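Local coordinates for protein citrate lyase, subunit 1 (Methanosaeta concilii, PDB 6HXI) that probably makes acetyl-CoA and oxaloacetate from citrate, coenzyme A and ATP, as one subunit of ATP citrate lyase, at residues R17-P20 with D24-S27; D288-L293 with D297-Y302; P399-G404 with V413-E418. All blocks are in the same frame, centred on the assembly; numbering follows the deposited sequence.

In the fold
Interaction 1 lies in the ATP-grasp part of the chain. Interactions 2 and 3 lie in the citrate-binding part, across the chain's centre from it. The centre of interaction 1 is about 48 Å from that of interaction 2 and about 59 Å from that of interaction 3. Interactions 2 and 3 are neighbours, with centres about 15 Å apart, and they touch. Val413 packs against Thr289, Ile290 and Leu293, and Leu417 against Ile290, which joins helices 280-292 and 412-417. None of the three contacts includes a residue of the coenzyme A pocket (Gly259, Gly307, Phe345) or the sodium site. Interaction 2 is linked to the pocket along the chain, because strand 301-306 runs up to Gly307.

Interaction 1. Residues R17-P20 with D24-S27; sequences RYLP and DDFS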
loop_
_atom_site.group_PDB
_atom_site.type_symbol
_atom_site.label_atom_id
_atom_site.label_comp_id
_atom_site.label_asym_id
_atom_site.label_seq_id
_atom_site.Cartn_x
_atom_site.Cartn_y
_atom_site.Cartn_z
ATOM N N ARG C 17 43.255 29.305 -40.581
ATOM C CA ARG C 17 42.680 28.051 -40.114
ATOM C C ARG C 17 41.568 27.491 -40.996
ATOM O O ARG C 17 41.633 26.322 -41.365
ATOM C CB ARG C 17 42.186 28.186 -38.655
ATOM C CG ARG C 17 42.073 26.857 -37.904
ATOM C CD ARG C 17 42.506 26.965 -36.451
ATOM N NE ARG C 17 41.381 27.223 -35.550
ATOM C CZ ARG C 17 41.017 28.428 -35.116
ATOM N NH1 ARG C 17 41.681 29.513 -35.506
ATOM N NH2 ARG C 17 39.983 28.557 -34.293
ATOM N N TYR C 18 40.540 28.290 -41.302
ATOM C CA TYR C 18 39.344 27.774 -41.971
ATOM C C TYR C 18 39.249 28.031 -43.503
ATOM O O TYR C 18 38.557 27.258 -44.173
ATOM C CB TYR C 18 38.079 28.246 -41.214
ATOM C CG TYR C 18 38.117 27.753 -39.785
ATOM C CD1 TYR C 18 37.956 26.400 -39.492
ATOM C CD2 TYR C 18 38.473 28.604 -38.744
ATOM C CE1 TYR C 18 38.085 25.919 -38.190
ATOM C CE2 TYR C 18 38.620 28.131 -37.441
ATOM C CZ TYR C 18 38.422 26.786 -37.167
ATOM O OH TYR C 18 38.556 26.291 -35.887
ATOM N N LEU C 19 39.993 28.995 -44.076
ATOM C CA LEU C 19 39.933 29.171 -45.537
ATOM C C LEU C 19 40.511 27.956 -46.342
ATOM O O LEU C 19 39.899 27.617 -47.361
ATOM C CB LEU C 19 40.527 30.489 -46.026
ATOM C CG LEU C 19 40.108 30.892 -47.459
ATOM C CD1 LEU C 19 38.706 31.514 -47.481
ATOM C CD2 LEU C 19 41.121 31.842 -48.072
ATOM N N PRO C 20 41.584 27.235 -45.896
ATOM C CA PRO C 20 42.054 26.059 -46.664
ATOM C C PRO C 20 41.076 24.869 -46.758
ATOM O O PRO C 20 41.439 23.845 -47.332
ATOM C CB PRO C 20 43.351 25.658 -45.945
ATOM C CG PRO C 20 43.739 26.826 -45.135
ATOM C CD PRO C 20 42.468 27.478 -44.738
ATOM N N ASP C 24 42.497 25.862 -51.710
ATOM C CA ASP C 24 43.750 25.128 -51.489
ATOM C C ASP C 24 44.723 26.154 -50.890
ATOM O O ASP C 24 45.856 26.292 -51.346
ATOM C CB ASP C 24 44.290 24.517 -52.795
ATOM C CG ASP C 24 43.309 23.644 -53.551
ATOM O OD1 ASP C 24 42.334 23.159 -52.926
ATOM O OD2 ASP C 24 43.509 23.448 -54.768
ATOM N N ASP C 25 44.237 26.902 -49.869
ATOM C CA ASP C 25 44.927 27.989 -49.173
ATOM C C ASP C 25 45.887 27.481 -48.096
ATOM O O ASP C 25 45.959 28.023 -46.980
ATOM C CB ASP C 25 43.919 29.028 -48.620
ATOM C CG ASP C 25 44.566 30.275 -48.032
ATOM O OD1 ASP C 25 45.417 30.889 -48.724
ATOM O OD2 ASP C 25 44.278 30.594 -46.853
ATOM N N PHE C 26 46.672 26.458 -48.455
ATOM C CA PHE C 26 47.696 25.923 -47.575
ATOM C C PHE C 26 48.927 26.786 -47.824
ATOM O O PHE C 26 49.946 26.646 -47.135
ATOM C CB PHE C 26 47.952 24.438 -47.879
ATOM C CG PHE C 26 46.702 23.598 -48.025
ATOM C CD1 PHE C 26 45.963 23.215 -46.909
ATOM C CD2 PHE C 26 46.262 23.189 -49.279
ATOM C CE1 PHE C 26 44.809 22.442 -47.045
ATOM C CE2 PHE C 26 45.112 22.409 -49.413
ATOM C CZ PHE C 26 44.392 22.044 -48.295
ATOM N N SER C 27 48.806 27.709 -48.810
ATOM C CA SER C 27 49.831 28.669 -49.205
ATOM C C SER C 27 50.015 29.712 -48.106
ATOM O O SER C 27 51.148 30.009 -47.741
ATOM C CB SER C 27 49.473 29.325 -50.534
ATOM O OG SER C 27 49.707 28.445 -51.622
#
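Pro20 packs against Asp25 and Phe26 just after helix 8-18. The chain turns back here, and the CA atoms of Pro20 and Asp25 are 4.3 Å apart. The apolar part is small. Pro20 CB lies 3.7 Å from Phe26 CE1, so the proline touches that corner of the ring.

The other contacts set carbon against oxygen. Pro20 CG comes within 3.1 Å of Asp25 O, a tight approach of the pyrrolidine ring to a carbonyl. In the reverse sense, Pro20 O sits 3.6 Å from Phe26 CZ, oblique to the ring. Asp25 is the centre of an inverse gamma turn. Its CG is anti to the backbone N (chi1 -173°), which carries the carboxylate over to Leu19. There Asp25 OD2 lies 3.6 Å from Leu19 CD2, with the two side chains crossing at about a right angle. OD2 is buried and has no polar partner in the model. Such surroundings might raise the pKa of this carboxylate.

The contact closes the turn between helix 8-18 and the loop that leads to strand 33-35. Leu19 also packs on Phe182, Ala185 and Phe189 of helix 173-192, and Tyr18 rests on Phe189. The turn is thereby fixed to the flank of that long helix in the ATP-grasp part of the chain.

Interaction 2. Residues D288-L293 with D297-Y302; sequences DTICDL and DEMANY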
loop_
_atom_site.group_PDB
_atom_site.type_symbol
_atom_site.label_atom_id
_atom_site.label_comp_id
_atom_site.label_asym_id
_atom_site.label_seq_id
_atom_site.Cartn_x
_atom_site.Cartn_y
_atom_site.Cartn_z
ATOM N N ASP C 288 18.290 60.492 -25.413
ATOM C CA ASP C 288 17.988 61.601 -26.325
ATOM C C ASP C 288 17.557 62.832 -25.533
ATOM O O ASP C 288 18.069 63.920 -25.790
ATOM C CB ASP C 288 16.896 61.228 -27.355
ATOM C CG ASP C 288 17.279 60.180 -28.412
ATOM O OD1 ASP C 288 18.444 59.719 -28.405
ATOM O OD2 ASP C 288 16.399 59.805 -29.233
ATOM N N THR C 289 16.646 62.646 -24.548
ATOM C CA THR C 289 16.114 63.719 -23.692
ATOM C C THR C 289 17.206 64.332 -22.819
ATOM O O THR C 289 17.259 65.549 -22.719
ATOM C CB THR C 289 14.892 63.229 -22.889
ATOM O OG1 THR C 289 14.001 62.546 -23.770
ATOM C CG2 THR C 289 14.143 64.357 -22.211
ATOM N N ILE C 290 18.081 63.504 -22.207
ATOM C CA ILE C 290 19.193 63.996 -21.367
ATOM C C ILE C 290 20.147 64.873 -22.210
ATOM O O ILE C 290 20.502 65.951 -21.756
ATOM C CB ILE C 290 19.927 62.851 -20.594
ATOM C CG1 ILE C 290 18.950 62.033 -19.713
ATOM C CG2 ILE C 290 21.085 63.408 -19.747
ATOM C CD1 ILE C 290 19.419 60.580 -19.355
ATOM N N CYS C 291 20.512 64.424 -23.443
ATOM C CA CYS C 291 21.345 65.169 -24.403
ATOM C C CYS C 291 20.643 66.433 -24.869
ATOM O O CYS C 291 21.299 67.471 -25.035
ATOM C CB CYS C 291 21.728 64.298 -25.592
ATOM S SG CYS C 291 22.800 62.903 -25.174
ATOM N N ASP C 292 19.311 66.346 -25.103
ATOM C CA ASP C 292 18.482 67.485 -25.520
ATOM C C ASP C 292 18.424 68.576 -24.459
ATOM O O ASP C 292 18.272 69.735 -24.825
ATOM C CB ASP C 292 17.066 67.066 -25.960
ATOM C CG ASP C 292 16.953 66.682 -27.427
ATOM O OD1 ASP C 292 17.295 67.531 -28.300
ATOM O OD2 ASP C 292 16.464 65.563 -27.710
ATOM N N LEU C 293 18.597 68.220 -23.167
ATOM C CA LEU C 293 18.628 69.180 -22.071
ATOM C C LEU C 293 20.056 69.696 -21.781
ATOM O O LEU C 293 20.238 70.540 -20.903
ATOM C CB LEU C 293 17.944 68.631 -20.814
ATOM C CG LEU C 293 16.415 68.547 -20.876
ATOM C CD1 LEU C 293 15.885 67.529 -19.899
ATOM C CD2 LEU C 293 15.760 69.895 -20.639
ATOM N N ASP C 297 27.343 65.296 -21.059
ATOM C CA ASP C 297 28.549 65.225 -20.253
ATOM C C ASP C 297 28.272 64.511 -18.925
ATOM O O ASP C 297 29.084 63.697 -18.496
ATOM C CB ASP C 297 29.104 66.639 -20.008
ATOM C CG ASP C 297 29.235 67.525 -21.247
ATOM O OD1 ASP C 297 29.259 66.975 -22.382
ATOM O OD2 ASP C 297 29.327 68.765 -21.082
ATOM N N GLU C 298 27.108 64.785 -18.299
ATOM C CA GLU C 298 26.740 64.142 -17.039
ATOM C C GLU C 298 26.147 62.732 -17.209
ATOM O O GLU C 298 25.914 62.041 -16.208
ATOM C CB GLU C 298 25.832 65.033 -16.185
ATOM C CG GLU C 298 26.556 66.227 -15.571
ATOM C CD GLU C 298 27.887 66.015 -14.857
ATOM O OE1 GLU C 298 28.166 64.886 -14.390
ATOM O OE2 GLU C 298 28.642 67.007 -14.741
ATOM N N MET C 299 25.928 62.290 -18.455
ATOM C CA MET C 299 25.404 60.948 -18.701
ATOM C C MET C 299 26.476 59.914 -18.408
ATOM O O MET C 299 27.375 59.685 -19.219
ATOM C CB MET C 299 24.855 60.810 -20.109
ATOM C CG MET C 299 23.434 60.396 -20.104
ATOM S SD MET C 299 22.941 59.770 -21.708
ATOM C CE MET C 299 22.706 61.211 -22.506
ATOM N N ALA C 300 26.404 59.347 -17.206
ATOM C CA ALA C 300 27.357 58.380 -16.686
ATOM C C ALA C 300 27.358 57.014 -17.373
ATOM O O ALA C 300 28.377 56.305 -17.325
ATOM C CB ALA C 300 27.145 58.212 -15.205
ATOM N N ASN C 301 26.223 56.629 -17.987
ATOM C CA ASN C 301 26.113 55.329 -18.645
ATOM C C ASN C 301 24.941 55.239 -19.617
ATOM O O ASN C 301 24.028 56.074 -19.577
ATOM C CB ASN C 301 25.930 54.222 -17.587
ATOM C CG ASN C 301 24.538 54.201 -16.983
ATOM O OD1 ASN C 301 24.089 55.153 -16.341
ATOM N ND2 ASN C 301 23.809 53.135 -17.213
ATOM N N TYR C 302 24.958 54.190 -20.459
ATOM C CA TYR C 302 23.864 53.784 -21.331
ATOM C C TYR C 302 23.616 52.339 -20.952
ATOM O O TYR C 302 24.474 51.482 -21.157
ATOM C CB TYR C 302 24.127 53.923 -22.856
ATOM C CG TYR C 302 23.034 53.228 -23.637
ATOM C CD1 TYR C 302 21.781 53.818 -23.791
ATOM C CD2 TYR C 302 23.184 51.907 -24.055
ATOM C CE1 TYR C 302 20.714 53.118 -24.351
ATOM C CE2 TYR C 302 22.116 51.191 -24.602
ATOM C CZ TYR C 302 20.893 51.815 -24.782
ATOM O OH TYR C 302 19.851 51.129 -25.364
#
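Ile290 and Cys291, consecutive on helix 280-292, both touch the side chain of Met299. The helix approaches from one side. Met299 reaches in from the loop just before strand 301-306. The contact thus joins the C-terminal end of the helix to the loop that enters the strand, and the subunit boundary lies close by.

Two residues before Ile290, Asp288 faces another subunit. Its carboxylate accepts hydrogen bonds from the backbone N atoms of Gly261 and Cys263 of the succinyl-CoA ligase alpha chain. Thr289 follows, and its OG1 is hydrogen-bonded to Ile285 O and Thr410 OG1.

Ile290 points at the 297-302 segment and makes the broader contact. Its CG2 lies 3.8 Å from Met299 CG, and its CB lies 3.8 Å from Met299 CE. Its CG2 is anti to the backbone N, which sets this methyl beside the thioether chain. Met299 runs out from CG to SD, then bends at chi3 (-79°). The bend turns CE back toward the helix, between Ile290 and Cys291. The first torsion of Met299 (chi1 -123°) is away from a staggered value, which may reflect strain or an uncertain fit.

Across the contact, Cys291 touches Met299 through its CE alone. Cys291 SG is 3.2 Å from Met299 CE, short for two such groups, so the exact place of the methyl is doubtful. The same cysteine also packs on Cys263 of the alpha chain.

All three touching residues are buried, and the contact is purely apolar. Its hold rests mainly on the fit of Ile290 against the methylene and methyl groups of Met299, with no directed bond.

Interaction 3. Residues P399-G404 with V413-E418; sequences PIQVHG and VPLALE
His403 and Gln401 are both brought to Leu415 by their torsions. In His403, CG is anti to the carbonyl carbon (chi1 -58°), and the ring leans back along its own strand toward Gln401. The Gln401 chain is extended beyond CG and carries its amide out to the ring. Both residues point toward the helix, two residues apart on strand 400-403.

The two side chains are joined by a hydrogen bond. His403 NE2 donates to Gln401 OE1 at 2.8 Å, with an angle of 157° at the hydrogen. The acceptor lies almost in the plane of the imidazole, while the donor is tilted modestly from the carbonyl plane of the amide.

Leu415 adds a single methyl to this pair. Its CD2 lies 3.4 Å from Gln401 OE1 and 3.8 Å from His403 NE2. It approaches the ring obliquely and lies beside the bonded atoms, though it makes no polar bond itself. At the other ring nitrogen, His403 ND1 is hydrogen-bonded to Thr407 OG1, so both ring nitrogens are engaged and the rotation of the ring is fixed. A leucine in place of His403 would probably leave Gln401 OE1 without its donor and set the amide free to turn.

Strand 400-403 is an edge strand of the parallel sheet within this chain, beside strand 371-376. Ile400 and Val402 pack on helix 382-396. Helix 412-417 packs on the other face, with Ala416 on Tyr374 of strand 371-376, and its Val413 and Leu417 pack against helix 280-292.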
loop_
_atom_site.group_PDB
_atom_site.type_symbol
_atom_site.label_atom_id
_atom_site.label_comp_id
_atom_site.label_asym_id
_atom_site.label_seq_id
_atom_site.Cartn_x
_atom_site.Cartn_y
_atom_site.Cartn_z
ATOM N N PRO C 399 15.450 60.547 -1.313
ATOM C CA PRO C 399 14.230 60.901 -2.063
ATOM C C PRO C 399 13.923 59.964 -3.239
ATOM O O PRO C 399 14.757 59.780 -4.127
ATOM C CB PRO C 399 14.488 62.355 -2.514
ATOM C CG PRO C 399 15.700 62.818 -1.744
ATOM C CD PRO C 399 16.496 61.575 -1.487
ATOM N N ILE C 400 12.736 59.333 -3.211
ATOM C CA ILE C 400 12.292 58.429 -4.282
ATOM C C ILE C 400 10.942 58.926 -4.844
ATOM O O ILE C 400 9.893 58.722 -4.219
ATOM C CB ILE C 400 12.309 56.906 -3.903
ATOM C CG1 ILE C 400 13.706 56.465 -3.389
ATOM C CG2 ILE C 400 11.873 56.052 -5.099
ATOM C CD1 ILE C 400 13.848 55.053 -2.825
ATOM N N GLN C 401 10.993 59.612 -6.006
ATOM C CA GLN C 401 9.834 60.150 -6.733
ATOM C C GLN C 401 9.286 59.050 -7.632
ATOM O O GLN C 401 9.981 58.630 -8.556
ATOM C CB GLN C 401 10.250 61.367 -7.567
ATOM C CG GLN C 401 9.812 62.707 -6.989
ATOM C CD GLN C 401 9.592 63.702 -8.099
ATOM O OE1 GLN C 401 8.747 63.507 -8.985
ATOM N NE2 GLN C 401 10.346 64.791 -8.080
ATOM N N VAL C 402 8.061 58.555 -7.334
ATOM C CA VAL C 402 7.443 57.406 -8.029
ATOM C C VAL C 402 6.264 57.804 -8.937
ATOM O O VAL C 402 5.307 58.442 -8.483
ATOM C CB VAL C 402 7.062 56.292 -7.023
ATOM C CG1 VAL C 402 6.324 55.133 -7.707
ATOM C CG2 VAL C 402 8.302 55.780 -6.291
ATOM N N HIS C 403 6.361 57.408 -10.228
ATOM C CA HIS C 403 5.398 57.712 -11.294
ATOM C C HIS C 403 4.955 56.472 -12.037
ATOM O O HIS C 403 5.668 55.473 -12.063
ATOM C CB HIS C 403 5.998 58.708 -12.307
ATOM C CG HIS C 403 6.434 60.002 -11.703
ATOM N ND1 HIS C 403 5.672 61.143 -11.833
ATOM C CD2 HIS C 403 7.536 60.289 -10.977
ATOM C CE1 HIS C 403 6.335 62.094 -11.192
ATOM N NE2 HIS C 403 7.463 61.625 -10.658
ATOM N N GLY C 404 3.797 56.569 -12.671
ATOM C CA GLY C 404 3.206 55.488 -13.445
ATOM C C GLY C 404 2.820 55.913 -14.849
ATOM O O GLY C 404 3.301 56.944 -15.333
ATOM N N VAL C 413 12.971 63.037 -16.503
ATOM C CA VAL C 413 14.258 63.601 -16.922
ATOM C C VAL C 413 14.321 65.110 -16.577
ATOM O O VAL C 413 15.188 65.463 -15.773
ATOM C CB VAL C 413 14.642 63.277 -18.393
ATOM C CG1 VAL C 413 15.915 64.008 -18.816
ATOM C CG2 VAL C 413 14.801 61.777 -18.586
ATOM N N PRO C 414 13.423 66.004 -17.086
ATOM C CA PRO C 414 13.505 67.426 -16.692
ATOM C C PRO C 414 13.243 67.657 -15.203
ATOM O O PRO C 414 13.863 68.532 -14.613
ATOM C CB PRO C 414 12.436 68.099 -17.557
ATOM C CG PRO C 414 12.174 67.140 -18.670
ATOM C CD PRO C 414 12.319 65.800 -18.042
ATOM N N LEU C 415 12.373 66.829 -14.591
ATOM C CA LEU C 415 12.021 66.847 -13.160
ATOM C C LEU C 415 13.263 66.633 -12.260
ATOM O O LEU C 415 13.329 67.174 -11.149
ATOM C CB LEU C 415 10.967 65.738 -12.889
ATOM C CG LEU C 415 9.611 66.142 -12.250
ATOM C CD1 LEU C 415 8.841 67.183 -13.091
ATOM C CD2 LEU C 415 8.728 64.915 -12.053
ATOM N N ALA C 416 14.242 65.866 -12.764
ATOM C CA ALA C 416 15.485 65.541 -12.066
ATOM C C ALA C 416 16.675 66.448 -12.427
ATOM O O ALA C 416 17.528 66.696 -11.570
ATOM C CB ALA C 416 15.849 64.092 -12.336
ATOM N N LEU C 417 16.749 66.910 -13.692
ATOM C CA LEU C 417 17.861 67.717 -14.199
ATOM C C LEU C 417 17.632 69.229 -14.191
ATOM O O LEU C 417 18.618 69.976 -14.228
ATOM C CB LEU C 417 18.277 67.249 -15.608
ATOM C CG LEU C 417 18.658 65.765 -15.752
ATOM C CD1 LEU C 417 19.073 65.436 -17.170
ATOM C CD2 LEU C 417 19.755 65.383 -14.795
ATOM N N GLU C 418 16.361 69.687 -14.149
ATOM C CA GLU C 418 16.029 71.128 -14.114
ATOM C C GLU C 418 15.750 71.621 -12.682
ATOM O O GLU C 418 16.301 72.652 -12.283
ATOM C CB GLU C 418 14.848 71.478 -15.050
ATOM C CG GLU C 418 15.072 71.136 -16.514
ATOM C CD GLU C 418 15.784 72.206 -17.317
ATOM O OE1 GLU C 418 15.105 73.165 -17.755
ATOM O OE2 GLU C 418 17.012 72.074 -17.534
#